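PDB 1QWR: putative mannose-6-phosphate isomerase YvyI from Bacillus subtilis, which probably catalyses the interconversion of D-mannose 6-phosphate and D-fructose 6-phosphate, using one zinc ion per subunit. Local coordinates for residues T118-I123 and G165-V170; G228-S233 and T244-E249; L281-D286 and T307-C312. All coordinates share one frame; numbering follows the deposited sequence.

In the fold
The three contacts follow one another along the chain, and none nests in or crosses another. Interaction 1 pairs strand 119-126 with strand 167-170. It closes a loop of 41 residues that includes strand 131-136 and helix 141-149, and it holds a zinc ligand. Interaction 2 comes next and closes a short loop, the hairpin of strands 233-237 and 240-247. Its F245 and V246 pack on F167 of interaction 1, so the zinc-binding part meets the C-terminal cupin domain there. Interaction 3 pairs strands 278-284 and 306-309 within that cupin domain. Its centre lies about 27 Å from that of interaction 1, and the two do not touch.

Interaction 1: residues T118-I123 and G165-V170; sequences TECWYI and GDFYYV. With ZN (zinc ion), chain E.
V170 packs beside E119 and against one face of the W121 ring. Its CG2 methyl sits over the six-membered ring of W121, 3.8 Å from the centroid and 2° off the normal, a CH-pi contact. V170 CB touches E119 CG at 3.8 Å, the two side chains pointing the same way. E119 continues extended, and its OE2 binds the zinc ion at 2.5 Å. H101, H176 and a water complete the site. On the other face, C120 CB meets F167 CZ at 3.4 Å, and the C120 sulfur lies obliquely to that ring. The two strands form an antiparallel ladder in a cupin-type beta fold. Its backbone bonds include W121 N to Y168 O at 2.8 Å and V170 N to E119 O at 2.7 Å. F167 CG is anti to the backbone N (chi1 180°), which carries the ring toward C120 and onto F245, with which it stacks. With an alanine here the ring is gone, which would probably open a gap beside C120 and leave F245 without its stacking partner. Further out, W121 NE1 hydrogen-bonds to E186 OE2, and K255 bonds to Y122 OH. Y168 OH donates to D166 OD2 from above the carboxylate plane, at 2.8 Å.

Interaction 2: residues G228-S233 and T244-E249; sequences GYIDES and TFVQGE
S233 and T244 form the one backbone pair of this contact, an antiparallel hydrogen-bonded bridge. The bond from T244 N to S233 O is 2.7 Å long and nearly straight, with 173° at the hydrogen. The return bond, S233 N to T244 O, is longer at 3.2 Å and reaches a carbonyl lone pair in plane. The same T244 O also receives a CA-H...O contact from E232 CA at 3.3 Å.

The apolar part is small. I230 CG2 meets V246 CG2 at 3.9 Å, and the two side chains cross at a slant. CG2 of I230 is anti to its own backbone N, which points this methyl at the second strand. I230 CG2 also comes within 3.0 Å of F245 O, a tight approach for a carbon and an oxygen.

The polar part runs through E232. E232 OE2 lies at the edge of the F245 ring, in its plane, 3.6 Å from F245 CD1. The carboxylate and ring planes are 61° apart. Ring-edge hydrogens are slightly positive, so this placing probably suits the charge. One water donates to F245 O at 2.9 Å and, weakly, to E232 OE2, and so links the two segments.

F245 and V246 both face V253 of strand 252-259 and make a classic beta bulge. Residues 228-232 form the end of the loop that follows helix 214-220. Beyond them the chain enters the hairpin of strands 233-237 and 240-247. I230, E232 and V246 also touch strand 167-170, and the F245 ring joins the hairpin to strands 167-170 and 119-126, stacking on F167 and meeting Y122.

Interaction 3: residues L281-D286 and T307-C312; sequences LLKYED and TIKGTC
K283 and K309 bring their ammonium groups close together, with K283 NZ 3.4 Å from K309 NZ. Both chains are extended at first and then bend at chi3 (-72° in K283, -50° in K309), and the bends bring the two ends together. A water accepts from both ammonium groups. It lies 3.1 Å from K283 NZ and 2.5 Å from K309 NZ, the latter short enough to be doubtful in detail. The two like charges would probably repel, and the water may soften this; K309 also touches E261. T307 shares the face of these lysines. T307 OG1 stands between its backbone N and carbonyl carbon and comes 3.7 Å from K283 CB. It makes a weak hydrogen bond to E261 OE1. The strands belong to an antiparallel four-stranded sheet of the cupin domain, where 306-309 runs between 261-264 and 278-284. L281 and K309 form one hydrogen-bonded pair, with L281 N to K309 O at 2.8 Å. K283 and T307 form another, with K283 N to T307 O also at 2.8 Å. On the opposite face, L282 CG meets I308 CG1 at 4.2 Å, and I308 also packs on I258. Past K309 the chain turns a corner at G310 and T311 and enters strand 312-318.

Interaction 1: residues T118-I123 and G165-V170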
loop_
_atom_site.group_PDB
_atom_site.type_symbol
_atom_site.label_atom_id
_atom_site.label_comp_id
_atom_site.label_asym_id
_atom_site.label_seq_id
_atom_site.Cartn_x
_atom_site.Cartn_y
_atom_site.Cartn_z
ATOM N N THR A 118 -6.050 -0.037 -8.174
ATOM C CA THR A 118 -5.576 -1.416 -8.183
ATOM C C THR A 118 -4.541 -1.353 -7.043
ATOM O O THR A 118 -3.889 -0.321 -6.860
ATOM C CB THR A 118 -4.911 -1.737 -9.518
ATOM O OG1 THR A 118 -5.945 -2.000 -10.474
ATOM C CG2 THR A 118 -3.985 -2.969 -9.410
ATOM N N GLU A 119 -4.407 -2.425 -6.264
ATOM C CA GLU A 119 -3.488 -2.412 -5.132
ATOM C C GLU A 119 -3.022 -3.821 -4.791
ATOM O O GLU A 119 -3.416 -4.792 -5.429
ATOM C CB GLU A 119 -4.193 -1.812 -3.914
ATOM C CG GLU A 119 -5.441 -2.625 -3.550
ATOM C CD GLU A 119 -6.213 -2.062 -2.383
ATOM O OE1 GLU A 119 -6.074 -0.864 -2.099
ATOM O OE2 GLU A 119 -6.970 -2.833 -1.751
ATOM N N CYS A 120 -2.152 -3.922 -3.798
ATOM C CA CYS A 120 -1.674 -5.227 -3.373
ATOM C C CYS A 120 -1.289 -5.168 -1.895
ATOM O O CYS A 120 -1.028 -4.083 -1.325
ATOM C CB CYS A 120 -0.507 -5.684 -4.259
ATOM S SG CYS A 120 0.987 -4.674 -4.039
ATOM N N TRP A 121 -1.289 -6.332 -1.270
ATOM C CA TRP A 121 -1.000 -6.434 0.147
ATOM C C TRP A 121 0.123 -7.392 0.467
ATOM O O TRP A 121 0.148 -8.521 -0.041
ATOM C CB TRP A 121 -2.220 -6.945 0.922
ATOM C CG TRP A 121 -3.436 -6.138 0.795
ATOM C CD1 TRP A 121 -3.526 -4.779 0.781
ATOM C CD2 TRP A 121 -4.778 -6.638 0.706
ATOM N NE1 TRP A 121 -4.844 -4.397 0.692
ATOM C CE2 TRP A 121 -5.633 -5.521 0.642
ATOM C CE3 TRP A 121 -5.336 -7.926 0.675
ATOM C CZ2 TRP A 121 -7.020 -5.644 0.548
ATOM C CZ3 TRP A 121 -6.723 -8.054 0.583
ATOM C CH2 TRP A 121 -7.550 -6.920 0.519
ATOM N N TYR A 122 1.059 -6.932 1.285
ATOM C CA TYR A 122 2.105 -7.811 1.769
ATOM C C TYR A 122 1.764 -7.922 3.243
ATOM O O TYR A 122 1.694 -6.913 3.951
ATOM C CB TYR A 122 3.512 -7.215 1.645
ATOM C CG TYR A 122 4.518 -8.057 2.378
ATOM C CD1 TYR A 122 4.902 -9.303 1.871
ATOM C CD2 TYR A 122 5.036 -7.659 3.628
ATOM C CE1 TYR A 122 5.766 -10.136 2.587
ATOM C CE2 TYR A 122 5.908 -8.492 4.352
ATOM C CZ TYR A 122 6.262 -9.733 3.824
ATOM O OH TYR A 122 7.059 -10.606 4.553
ATOM N N ILE A 123 1.538 -9.145 3.713
ATOM C CA ILE A 123 1.191 -9.340 5.107
ATOM C C ILE A 123 2.461 -9.385 5.964
ATOM O O ILE A 123 3.200 -10.380 5.958
ATOM C CB ILE A 123 0.404 -10.649 5.301
ATOM C CG1 ILE A 123 -0.795 -10.688 4.338
ATOM C CG2 ILE A 123 -0.018 -10.793 6.776
ATOM C CD1 ILE A 123 -1.820 -9.522 4.522
ATOM N N GLY A 165 3.998 -12.986 5.632
ATOM C CA GLY A 165 4.772 -13.259 4.446
ATOM C C GLY A 165 3.933 -13.399 3.189
ATOM O O GLY A 165 4.483 -13.362 2.085
ATOM N N ASP A 166 2.623 -13.568 3.337
ATOM C CA ASP A 166 1.745 -13.694 2.173
ATOM C C ASP A 166 1.661 -12.417 1.329
ATOM O O ASP A 166 1.800 -11.311 1.844
ATOM C CB ASP A 166 0.315 -14.032 2.607
ATOM C CG ASP A 166 0.109 -15.513 2.907
ATOM O OD1 ASP A 166 1.047 -16.310 2.730
ATOM O OD2 ASP A 166 -1.015 -15.860 3.319
ATOM N N PHE A 167 1.382 -12.580 0.038
ATOM C CA PHE A 167 1.222 -11.425 -0.847
ATOM C C PHE A 167 -0.041 -11.627 -1.655
ATOM O O PHE A 167 -0.252 -12.706 -2.209
ATOM C CB PHE A 167 2.392 -11.270 -1.814
ATOM C CG PHE A 167 2.256 -10.080 -2.750
ATOM C CD1 PHE A 167 2.781 -8.833 -2.401
ATOM C CD2 PHE A 167 1.615 -10.212 -3.981
ATOM C CE1 PHE A 167 2.677 -7.728 -3.275
ATOM C CE2 PHE A 167 1.503 -9.113 -4.854
ATOM C CZ PHE A 167 2.042 -7.871 -4.489
ATOM N N TYR A 168 -0.884 -10.595 -1.706
ATOM C CA TYR A 168 -2.128 -10.654 -2.478
ATOM C C TYR A 168 -2.250 -9.467 -3.421
ATOM O O TYR A 168 -2.082 -8.320 -3.016
ATOM C CB TYR A 168 -3.353 -10.679 -1.558
ATOM C CG TYR A 168 -3.395 -11.898 -0.679
ATOM C CD1 TYR A 168 -2.809 -11.887 0.581
ATOM C CD2 TYR A 168 -3.920 -13.106 -1.156
ATOM C CE1 TYR A 168 -2.728 -13.058 1.353
ATOM C CE2 TYR A 168 -3.841 -14.275 -0.399
ATOM C CZ TYR A 168 -3.241 -14.248 0.847
ATOM O OH TYR A 168 -3.095 -15.417 1.574
ATOM N N TYR A 169 -2.562 -9.748 -4.678
ATOM C CA TYR A 169 -2.743 -8.695 -5.668
ATOM C C TYR A 169 -4.252 -8.465 -5.743
ATOM O O TYR A 169 -5.026 -9.429 -5.822
ATOM C CB TYR A 169 -2.191 -9.163 -7.009
ATOM C CG TYR A 169 -2.218 -8.108 -8.073
ATOM C CD1 TYR A 169 -1.326 -7.046 -8.041
ATOM C CD2 TYR A 169 -3.109 -8.191 -9.137
ATOM C CE1 TYR A 169 -1.307 -6.087 -9.055
ATOM C CE2 TYR A 169 -3.101 -7.240 -10.153
ATOM C CZ TYR A 169 -2.189 -6.194 -10.106
ATOM O OH TYR A 169 -2.124 -5.302 -11.141
ATOM N N VAL A 170 -4.669 -7.200 -5.706
ATOM C CA VAL A 170 -6.096 -6.848 -5.698
ATOM C C VAL A 170 -6.457 -5.915 -6.843
ATOM O O VAL A 170 -6.461 -4.696 -6.695
ATOM C CB VAL A 170 -6.481 -6.162 -4.370
ATOM C CG1 VAL A 170 -8.018 -6.083 -4.246
ATOM C CG2 VAL A 170 -5.882 -6.918 -3.192
HETATM ZN ZN ZN E . -8.689 -1.739 -0.293
HETATM O O HOH W 1 -7.240 0.415 -0.218
#

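Interaction 2: residues G228-S233 and T244-E249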
loop_
_atom_site.group_PDB
_atom_site.type_symbol
_atom_site.label_atom_id
_atom_site.label_comp_id
_atom_site.label_asym_id
_atom_site.label_seq_id
_atom_site.Cartn_x
_atom_site.Cartn_y
_atom_site.Cartn_z
ATOM N N GLY A 228 -7.282 -14.017 -10.170
ATOM C CA GLY A 228 -6.204 -13.822 -11.118
ATOM C C GLY A 228 -5.014 -14.677 -10.727
ATOM O O GLY A 228 -5.021 -15.330 -9.680
ATOM N N TYR A 229 -3.984 -14.694 -11.560
ATOM C CA TYR A 229 -2.818 -15.484 -11.217
ATOM C C TYR A 229 -1.521 -14.709 -11.343
ATOM O O TYR A 229 -1.269 -14.058 -12.358
ATOM C CB TYR A 229 -2.728 -16.737 -12.084
ATOM C CG TYR A 229 -1.670 -17.684 -11.573
ATOM C CD1 TYR A 229 -1.881 -18.415 -10.405
ATOM C CD2 TYR A 229 -0.431 -17.794 -12.210
ATOM C CE1 TYR A 229 -0.884 -19.233 -9.874
ATOM C CE2 TYR A 229 0.575 -18.608 -11.689
ATOM C CZ TYR A 229 0.341 -19.325 -10.519
ATOM O OH TYR A 229 1.329 -20.124 -9.984
ATOM N N ILE A 230 -0.700 -14.781 -10.302
ATOM C CA ILE A 230 0.595 -14.112 -10.307
ATOM C C ILE A 230 1.662 -15.136 -9.942
ATOM O O ILE A 230 1.448 -16.006 -9.102
ATOM C CB ILE A 230 0.668 -12.934 -9.292
ATOM C CG1 ILE A 230 -0.292 -11.810 -9.700
ATOM C CG2 ILE A 230 2.091 -12.366 -9.260
ATOM C CD1 ILE A 230 -1.763 -12.167 -9.621
ATOM N N ASP A 231 2.811 -15.032 -10.588
ATOM C CA ASP A 231 3.901 -15.951 -10.314
ATOM C C ASP A 231 5.009 -15.197 -9.596
ATOM O O ASP A 231 5.461 -14.157 -10.061
ATOM C CB ASP A 231 4.424 -16.551 -11.623
ATOM C CG ASP A 231 4.825 -15.493 -12.627
ATOM O OD1 ASP A 231 3.967 -14.663 -12.991
ATOM O OD2 ASP A 231 5.999 -15.492 -13.053
ATOM N N GLU A 232 5.427 -15.713 -8.451
ATOM C CA GLU A 232 6.490 -15.071 -7.694
ATOM C C GLU A 232 7.819 -15.718 -8.076
ATOM O O GLU A 232 7.847 -16.846 -8.578
ATOM C CB GLU A 232 6.240 -15.226 -6.198
ATOM C CG GLU A 232 4.864 -14.768 -5.757
ATOM C CD GLU A 232 4.597 -15.060 -4.300
ATOM O OE1 GLU A 232 5.039 -16.125 -3.813
ATOM O OE2 GLU A 232 3.929 -14.238 -3.640
ATOM N N SER A 233 8.905 -14.978 -7.859
ATOM C CA SER A 233 10.263 -15.435 -8.142
ATOM C C SER A 233 11.157 -14.989 -7.001
ATOM O O SER A 233 10.918 -13.943 -6.389
ATOM C CB SER A 233 10.806 -14.794 -9.423
ATOM O OG SER A 233 10.290 -15.406 -10.577
ATOM N N THR A 244 10.318 -11.320 -5.827
ATOM C CA THR A 244 9.550 -10.512 -6.774
ATOM C C THR A 244 8.112 -11.007 -6.617
ATOM O O THR A 244 7.801 -12.160 -6.949
ATOM C CB THR A 244 10.020 -10.758 -8.223
ATOM O OG1 THR A 244 11.390 -10.352 -8.361
ATOM C CG2 THR A 244 9.155 -9.971 -9.212
ATOM N N PHE A 245 7.242 -10.154 -6.075
ATOM C CA PHE A 245 5.850 -10.548 -5.851
ATOM C C PHE A 245 4.984 -10.366 -7.080
ATOM O O PHE A 245 4.091 -11.171 -7.347
ATOM C CB PHE A 245 5.238 -9.719 -4.718
ATOM C CG PHE A 245 5.844 -9.968 -3.378
ATOM C CD1 PHE A 245 5.693 -11.204 -2.748
ATOM C CD2 PHE A 245 6.523 -8.944 -2.707
ATOM C CE1 PHE A 245 6.205 -11.420 -1.465
ATOM C CE2 PHE A 245 7.041 -9.147 -1.418
ATOM C CZ PHE A 245 6.883 -10.386 -0.797
ATOM N N VAL A 246 5.232 -9.289 -7.817
ATOM C CA VAL A 246 4.443 -9.005 -8.992
ATOM C C VAL A 246 5.115 -7.941 -9.839
ATOM O O VAL A 246 5.881 -7.092 -9.342
ATOM C CB VAL A 246 3.000 -8.512 -8.609
ATOM C CG1 VAL A 246 3.067 -7.120 -7.934
ATOM C CG2 VAL A 246 2.115 -8.477 -9.845
ATOM N N GLN A 247 4.855 -8.025 -11.135
ATOM C CA GLN A 247 5.359 -7.064 -12.093
ATOM C C GLN A 247 4.142 -6.788 -12.947
ATOM O O GLN A 247 3.940 -7.404 -13.998
ATOM C CB GLN A 247 6.507 -7.678 -12.890
ATOM C CG GLN A 247 7.725 -7.918 -12.005
ATOM C CD GLN A 247 8.913 -8.464 -12.768
ATOM O OE1 GLN A 247 8.812 -9.471 -13.448
ATOM N NE2 GLN A 247 10.051 -7.798 -12.643
ATOM N N GLY A 248 3.314 -5.861 -12.475
ATOM C CA GLY A 248 2.071 -5.562 -13.164
ATOM C C GLY A 248 2.006 -4.279 -13.961
ATOM O O GLY A 248 2.987 -3.556 -14.097
ATOM N N GLU A 249 0.816 -3.993 -14.483
ATOM C CA GLU A 249 0.619 -2.794 -15.290
ATOM C C GLU A 249 0.792 -1.519 -14.485
ATOM O O GLU A 249 1.201 -0.501 -15.027
ATOM C CB GLU A 249 -0.787 -2.792 -15.895
ATOM C CG GLU A 249 -1.187 -4.107 -16.537
ATOM C CD GLU A 249 -2.645 -4.122 -16.992
ATOM O OE1 GLU A 249 -3.161 -5.228 -17.283
ATOM O OE2 GLU A 249 -3.271 -3.030 -17.063
HETATM O O HOH W 2 2.125 -12.931 -6.246
#

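Interaction 3: residues L281-D286 and T307-C312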
loop_
_atom_site.group_PDB
_atom_site.type_symbol
_atom_site.label_atom_id
_atom_site.label_comp_id
_atom_site.label_asym_id
_atom_site.label_seq_id
_atom_site.Cartn_x
_atom_site.Cartn_y
_atom_site.Cartn_z
ATOM N N LEU A 281 22.764 0.089 7.399
ATOM C CA LEU A 281 23.480 1.269 6.967
ATOM C C LEU A 281 23.564 1.294 5.436
ATOM O O LEU A 281 24.071 0.362 4.802
ATOM C CB LEU A 281 24.883 1.267 7.606
ATOM C CG LEU A 281 25.665 2.589 7.539
ATOM C CD1 LEU A 281 24.901 3.662 8.285
ATOM C CD2 LEU A 281 27.063 2.427 8.136
ATOM N N LEU A 282 23.040 2.366 4.843
ATOM C CA LEU A 282 23.093 2.510 3.394
ATOM C C LEU A 282 24.316 3.380 3.085
ATOM O O LEU A 282 24.468 4.487 3.624
ATOM C CB LEU A 282 21.809 3.183 2.880
ATOM C CG LEU A 282 21.634 3.233 1.358
ATOM C CD1 LEU A 282 20.160 3.438 1.033
ATOM C CD2 LEU A 282 22.459 4.360 0.784
ATOM N N LYS A 283 25.195 2.873 2.227
ATOM C CA LYS A 283 26.396 3.617 1.869
ATOM C C LYS A 283 26.487 3.795 0.366
ATOM O O LYS A 283 26.186 2.879 -0.396
ATOM C CB LYS A 283 27.636 2.884 2.381
ATOM C CG LYS A 283 27.544 2.569 3.862
ATOM C CD LYS A 283 28.908 2.519 4.522
ATOM C CE LYS A 283 29.690 1.294 4.113
ATOM N NZ LYS A 283 30.971 1.235 4.879
ATOM N N TYR A 284 26.877 4.987 -0.060
ATOM C CA TYR A 284 27.037 5.270 -1.487
ATOM C C TYR A 284 28.045 6.403 -1.612
ATOM O O TYR A 284 27.998 7.389 -0.858
ATOM C CB TYR A 284 25.699 5.655 -2.123
ATOM C CG TYR A 284 25.117 6.940 -1.625
ATOM C CD1 TYR A 284 25.248 8.122 -2.359
ATOM C CD2 TYR A 284 24.423 6.981 -0.424
ATOM C CE1 TYR A 284 24.686 9.319 -1.897
ATOM C CE2 TYR A 284 23.869 8.162 0.050
ATOM C CZ TYR A 284 24.004 9.331 -0.690
ATOM O OH TYR A 284 23.485 10.508 -0.188
ATOM N N GLU A 285 28.957 6.249 -2.568
ATOM C CA GLU A 285 30.023 7.215 -2.768
ATOM C C GLU A 285 30.659 7.420 -1.390
ATOM O O GLU A 285 30.934 6.436 -0.704
ATOM C CB GLU A 285 29.461 8.514 -3.364
ATOM C CG GLU A 285 28.707 8.245 -4.669
ATOM C CD GLU A 285 28.581 9.460 -5.562
ATOM O OE1 GLU A 285 28.171 10.536 -5.067
ATOM O OE2 GLU A 285 28.883 9.329 -6.769
ATOM N N ASP A 286 30.886 8.655 -0.963
ATOM C CA ASP A 286 31.493 8.862 0.350
ATOM C C ASP A 286 30.464 9.180 1.430
ATOM O O ASP A 286 30.813 9.713 2.488
ATOM C CB ASP A 286 32.529 9.997 0.302
ATOM C CG ASP A 286 33.646 9.734 -0.694
ATOM O OD1 ASP A 286 34.043 8.556 -0.849
ATOM O OD2 ASP A 286 34.139 10.708 -1.315
ATOM N N THR A 307 25.393 0.212 -1.203
ATOM C CA THR A 307 25.378 -1.025 -0.432
ATOM C C THR A 307 24.511 -0.772 0.803
ATOM O O THR A 307 24.327 0.374 1.220
ATOM C CB THR A 307 26.800 -1.453 0.073
ATOM O OG1 THR A 307 27.291 -0.480 0.998
ATOM C CG2 THR A 307 27.798 -1.579 -1.090
ATOM N N ILE A 308 23.954 -1.845 1.355
ATOM C CA ILE A 308 23.178 -1.786 2.574
ATOM C C ILE A 308 23.797 -2.864 3.451
ATOM O O ILE A 308 23.854 -4.027 3.073
ATOM C CB ILE A 308 21.687 -2.103 2.367
ATOM C CG1 ILE A 308 21.008 -0.926 1.649
ATOM C CG2 ILE A 308 21.012 -2.307 3.721
ATOM C CD1 ILE A 308 19.565 -1.180 1.263
ATOM N N LYS A 309 24.272 -2.462 4.620
ATOM C CA LYS A 309 24.904 -3.401 5.533
ATOM C C LYS A 309 24.083 -3.546 6.806
ATOM O O LYS A 309 23.792 -2.542 7.469
ATOM C CB LYS A 309 26.295 -2.886 5.881
ATOM C CG LYS A 309 27.094 -3.793 6.802
ATOM C CD LYS A 309 28.286 -3.017 7.353
ATOM C CE LYS A 309 29.069 -2.333 6.238
ATOM N NZ LYS A 309 30.144 -1.443 6.767
ATOM N N GLY A 310 23.716 -4.785 7.142
ATOM C CA GLY A 310 22.944 -5.042 8.348
ATOM C C GLY A 310 21.960 -6.186 8.176
ATOM O O GLY A 310 22.085 -6.981 7.250
ATOM N N THR A 311 21.004 -6.272 9.099
ATOM C CA THR A 311 19.955 -7.280 9.067
ATOM C C THR A 311 18.671 -6.474 9.028
ATOM O O THR A 311 18.230 -5.931 10.044
ATOM C CB THR A 311 19.971 -8.166 10.340
ATOM O OG1 THR A 311 21.127 -9.005 10.305
ATOM C CG2 THR A 311 18.728 -9.047 10.406
ATOM N N CYS A 312 18.086 -6.373 7.841
ATOM C CA CYS A 312 16.855 -5.616 7.684
ATOM C C CYS A 312 16.037 -6.165 6.523
ATOM O O CYS A 312 16.558 -6.878 5.658
ATOM C CB CYS A 312 17.176 -4.134 7.444
ATOM S SG CYS A 312 18.284 -3.792 6.056
HETATM O O HOH W 3 30.493 0.754 7.889
#